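Local coordinates for protein oxidoreductase (Corynebacterium diphtheriae, PDB 3K1Y) that probably catalyses FMN-dependent redox chemistry, as a member of the NADPH-dependent FMN reductase family, at residues A37-E47 with A179-V187. Sequence-based numbering, arbitrary orientation.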
loop_
_atom_site.group_PDB
_atom_site.type_symbol
_atom_site.label_atom_id
_atom_site.label_comp_id
_atom_site.label_asym_id
_atom_site.label_seq_id
_atom_site.Cartn_x
_atom_site.Cartn_y
_atom_site.Cartn_z
ATOM N N ALA A 37 -13.792 -3.084 25.575
ATOM C CA ALA A 37 -12.471 -2.927 26.163
ATOM C C ALA A 37 -12.169 -1.427 26.317
ATOM O O ALA A 37 -11.560 -1.003 27.302
ATOM C CB ALA A 37 -11.424 -3.606 25.283
ATOM N N VAL A 38 -12.601 -0.620 25.351
ATOM C CA VAL A 38 -12.366 0.813 25.447
ATOM C C VAL A 38 -13.141 1.327 26.665
ATOM O O VAL A 38 -12.625 2.130 27.446
ATOM C CB VAL A 38 -12.848 1.579 24.185
ATOM C CG1 VAL A 38 -12.492 3.052 24.309
ATOM C CG2 VAL A 38 -12.208 1.007 22.938
ATOM N N THR A 39 -14.376 0.854 26.823
ATOM C CA THR A 39 -15.203 1.271 27.947
ATOM C C THR A 39 -14.504 0.947 29.259
ATOM O O THR A 39 -14.487 1.764 30.177
ATOM C CB THR A 39 -16.586 0.586 27.926
ATOM O OG1 THR A 39 -17.299 0.995 26.753
ATOM C CG2 THR A 39 -17.397 0.979 29.151
ATOM N N ALA A 40 -13.912 -0.238 29.343
ATOM C CA ALA A 40 -13.211 -0.625 30.556
ATOM C C ALA A 40 -11.988 0.265 30.752
ATOM O O ALA A 40 -11.734 0.745 31.859
ATOM C CB ALA A 40 -12.794 -2.093 30.485
ATOM N N ALA A 41 -11.238 0.483 29.676
ATOM C CA ALA A 41 -10.028 1.304 29.726
ATOM C C ALA A 41 -10.297 2.738 30.199
ATOM O O ALA A 41 -9.486 3.317 30.935
ATOM C CB ALA A 41 -9.348 1.318 28.355
ATOM N N VAL A 42 -11.419 3.319 29.770
ATOM C CA VAL A 42 -11.768 4.674 30.192
ATOM C C VAL A 42 -12.237 4.624 31.649
ATOM O O VAL A 42 -12.057 5.579 32.415
ATOM C CB VAL A 42 -12.890 5.262 29.344
ATOM C CG1 VAL A 42 -13.410 6.538 29.994
ATOM C CG2 VAL A 42 -12.379 5.552 27.954
ATOM N N SER A 43 -12.836 3.499 32.022
ATOM C CA SER A 43 -13.306 3.313 33.376
ATOM C C SER A 43 -12.085 3.257 34.286
ATOM O O SER A 43 -12.079 3.849 35.358
ATOM C CB SER A 43 -14.112 2.016 33.475
ATOM O OG SER A 43 -14.548 1.788 34.802
ATOM N N ALA A 44 -11.042 2.558 33.844
ATOM C CA ALA A 44 -9.809 2.433 34.626
ATOM C C ALA A 44 -9.127 3.788 34.803
ATOM O O ALA A 44 -8.387 4.013 35.762
ATOM C CB ALA A 44 -8.857 1.457 33.960
ATOM N N ARG A 45 -9.377 4.699 33.876
ATOM C CA ARG A 45 -8.778 6.011 33.996
ATOM C C ARG A 45 -9.672 6.983 34.774
ATOM O O ARG A 45 -9.435 8.180 34.796
ATOM C CB ARG A 45 -8.405 6.525 32.600
ATOM C CG ARG A 45 -7.108 5.880 32.102
ATOM C CD ARG A 45 -6.957 5.933 30.600
ATOM N NE ARG A 45 -7.146 4.608 30.025
ATOM C CZ ARG A 45 -6.163 3.798 29.657
ATOM N NH1 ARG A 45 -4.895 4.167 29.790
ATOM N NH2 ARG A 45 -6.457 2.605 29.168
ATOM N N GLY A 46 -10.697 6.445 35.426
ATOM C CA GLY A 46 -11.582 7.267 36.235
ATOM C C GLY A 46 -12.797 7.917 35.589
ATOM O O GLY A 46 -13.512 8.673 36.252
ATOM N N GLU A 47 -13.052 7.621 34.316
ATOM C CA GLU A 47 -14.191 8.223 33.638
ATOM C C GLU A 47 -15.227 7.264 33.066
ATOM O O GLU A 47 -15.064 6.046 33.121
ATOM C CB GLU A 47 -13.694 9.172 32.552
ATOM C CG GLU A 47 -13.203 10.478 33.122
ATOM C CD GLU A 47 -12.790 11.453 32.061
ATOM O OE1 GLU A 47 -11.638 11.364 31.591
ATOM O OE2 GLU A 47 -13.626 12.301 31.689
ATOM N N ALA A 179 -7.206 -0.711 22.991
ATOM C CA ALA A 179 -8.187 -0.062 23.854
ATOM C C ALA A 179 -7.494 0.946 24.781
ATOM O O ALA A 179 -7.947 2.086 24.927
ATOM C CB ALA A 179 -8.928 -1.108 24.677
ATOM N N GLY A 180 -6.396 0.520 25.399
ATOM C CA GLY A 180 -5.664 1.391 26.294
ATOM C C GLY A 180 -5.105 2.589 25.558
ATOM O O GLY A 180 -5.193 3.725 26.036
ATOM N N GLU A 181 -4.522 2.344 24.389
ATOM C CA GLU A 181 -3.954 3.426 23.595
ATOM C C GLU A 181 -5.035 4.461 23.303
ATOM O O GLU A 181 -4.841 5.660 23.516
ATOM C CB GLU A 181 -3.381 2.884 22.280
ATOM C CG GLU A 181 -1.958 2.351 22.375
ATOM C CD GLU A 181 -1.604 1.410 21.223
ATOM O OE1 GLU A 181 -1.937 1.728 20.059
ATOM O OE2 GLU A 181 -0.986 0.350 21.483
ATOM N N LEU A 182 -6.182 3.991 22.829
ATOM C CA LEU A 182 -7.279 4.888 22.506
ATOM C C LEU A 182 -7.832 5.573 23.765
ATOM O O LEU A 182 -8.157 6.768 23.734
ATOM C CB LEU A 182 -8.377 4.113 21.771
ATOM C CG LEU A 182 -9.620 4.856 21.277
ATOM C CD1 LEU A 182 -9.243 6.085 20.463
ATOM C CD2 LEU A 182 -10.444 3.906 20.436
ATOM N N ALA A 183 -7.913 4.833 24.870
ATOM C CA ALA A 183 -8.429 5.394 26.118
ATOM C C ALA A 183 -7.578 6.561 26.600
ATOM O O ALA A 183 -8.102 7.539 27.132
ATOM C CB ALA A 183 -8.509 4.320 27.198
ATOM N N SER A 184 -6.266 6.464 26.423
ATOM C CA SER A 184 -5.396 7.546 26.845
ATOM C C SER A 184 -5.675 8.816 26.063
ATOM O O SER A 184 -5.785 9.893 26.652
ATOM C CB SER A 184 -3.924 7.163 26.690
ATOM O OG SER A 184 -3.469 6.493 27.847
ATOM N N LEU A 185 -5.768 8.707 24.738
ATOM C CA LEU A 185 -6.051 9.888 23.924
ATOM C C LEU A 185 -7.410 10.456 24.336
ATOM O O LEU A 185 -7.583 11.668 24.448
ATOM C CB LEU A 185 -6.068 9.543 22.424
ATOM C CG LEU A 185 -4.778 9.436 21.587
ATOM C CD1 LEU A 185 -3.549 9.778 22.414
ATOM C CD2 LEU A 185 -4.671 8.033 21.016
ATOM N N ILE A 186 -8.366 9.569 24.587
ATOM C CA ILE A 186 -9.706 9.993 24.973
ATOM C C ILE A 186 -9.795 10.851 26.239
ATOM O O ILE A 186 -10.450 11.895 26.234
ATOM C CB ILE A 186 -10.657 8.771 25.126
ATOM C CG1 ILE A 186 -10.866 8.122 23.753
ATOM C CG2 ILE A 186 -11.992 9.209 25.753
ATOM C CD1 ILE A 186 -11.927 7.071 23.713
ATOM N N VAL A 187 -9.145 10.426 27.319
ATOM C CA VAL A 187 -9.219 11.181 28.572
ATOM C C VAL A 187 -8.246 12.343 28.598
ATOM O O VAL A 187 -8.322 13.209 29.463
ATOM C CB VAL A 187 -8.960 10.271 29.801
ATOM C CG1 VAL A 187 -9.922 9.094 29.772
ATOM C CG2 VAL A 187 -7.507 9.793 29.821
#
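Arg-45 lays its guanidinium along helix 179-187, one face over the backbone of Gly-180 and Ser-184, with Gly-180 O 3.3 Å above its plane and NE 3.2 Å from Ala-183 CB. A bend at chi3 (-108°) turns the group back beside its own helix, where NE donates a hydrogen bond to Ala-41 O (2.8 Å) from above the carbonyl plane. Nearby, the side chain of Val-187 crosses that of Arg-45 at about a right angle, its CG2 against CD.

Beneath this arm the axes of segments 37-44 and 179-187 cross at -51° and approach to 8.3 Å, a spacing consistent with the alanines and Gly-180 at the crossing. Ala-41 CB meets Ala-183 CB at 3.3 Å, and Ala-37 CB meets Ala-179 CB. On the sheet side the valines take over: with CG1 anti to the backbone N (chi1 -176°), Val-38 turns that methyl to Ile-186 CD1 and CG2 to Leu-182. Val-42 CG2 continues the row between Ala-183 and Ile-186. Leu-49, Leu-14 and Ile-122 of the parallel sheet lie against this layer, as expected where two helices pack on one face of a flavodoxin-like fold.

Glu-47, whose N bonds Val-42 O in the helix-ending Schellman motif with Gly-46 at C-prime, rests OE1 on Val-187 while OE2 salt-bridges Arg-12. Without cross-interface hydrogen bonds, the contact combines apolar packing with a guanidinium whose charge may favour Gly-180 O.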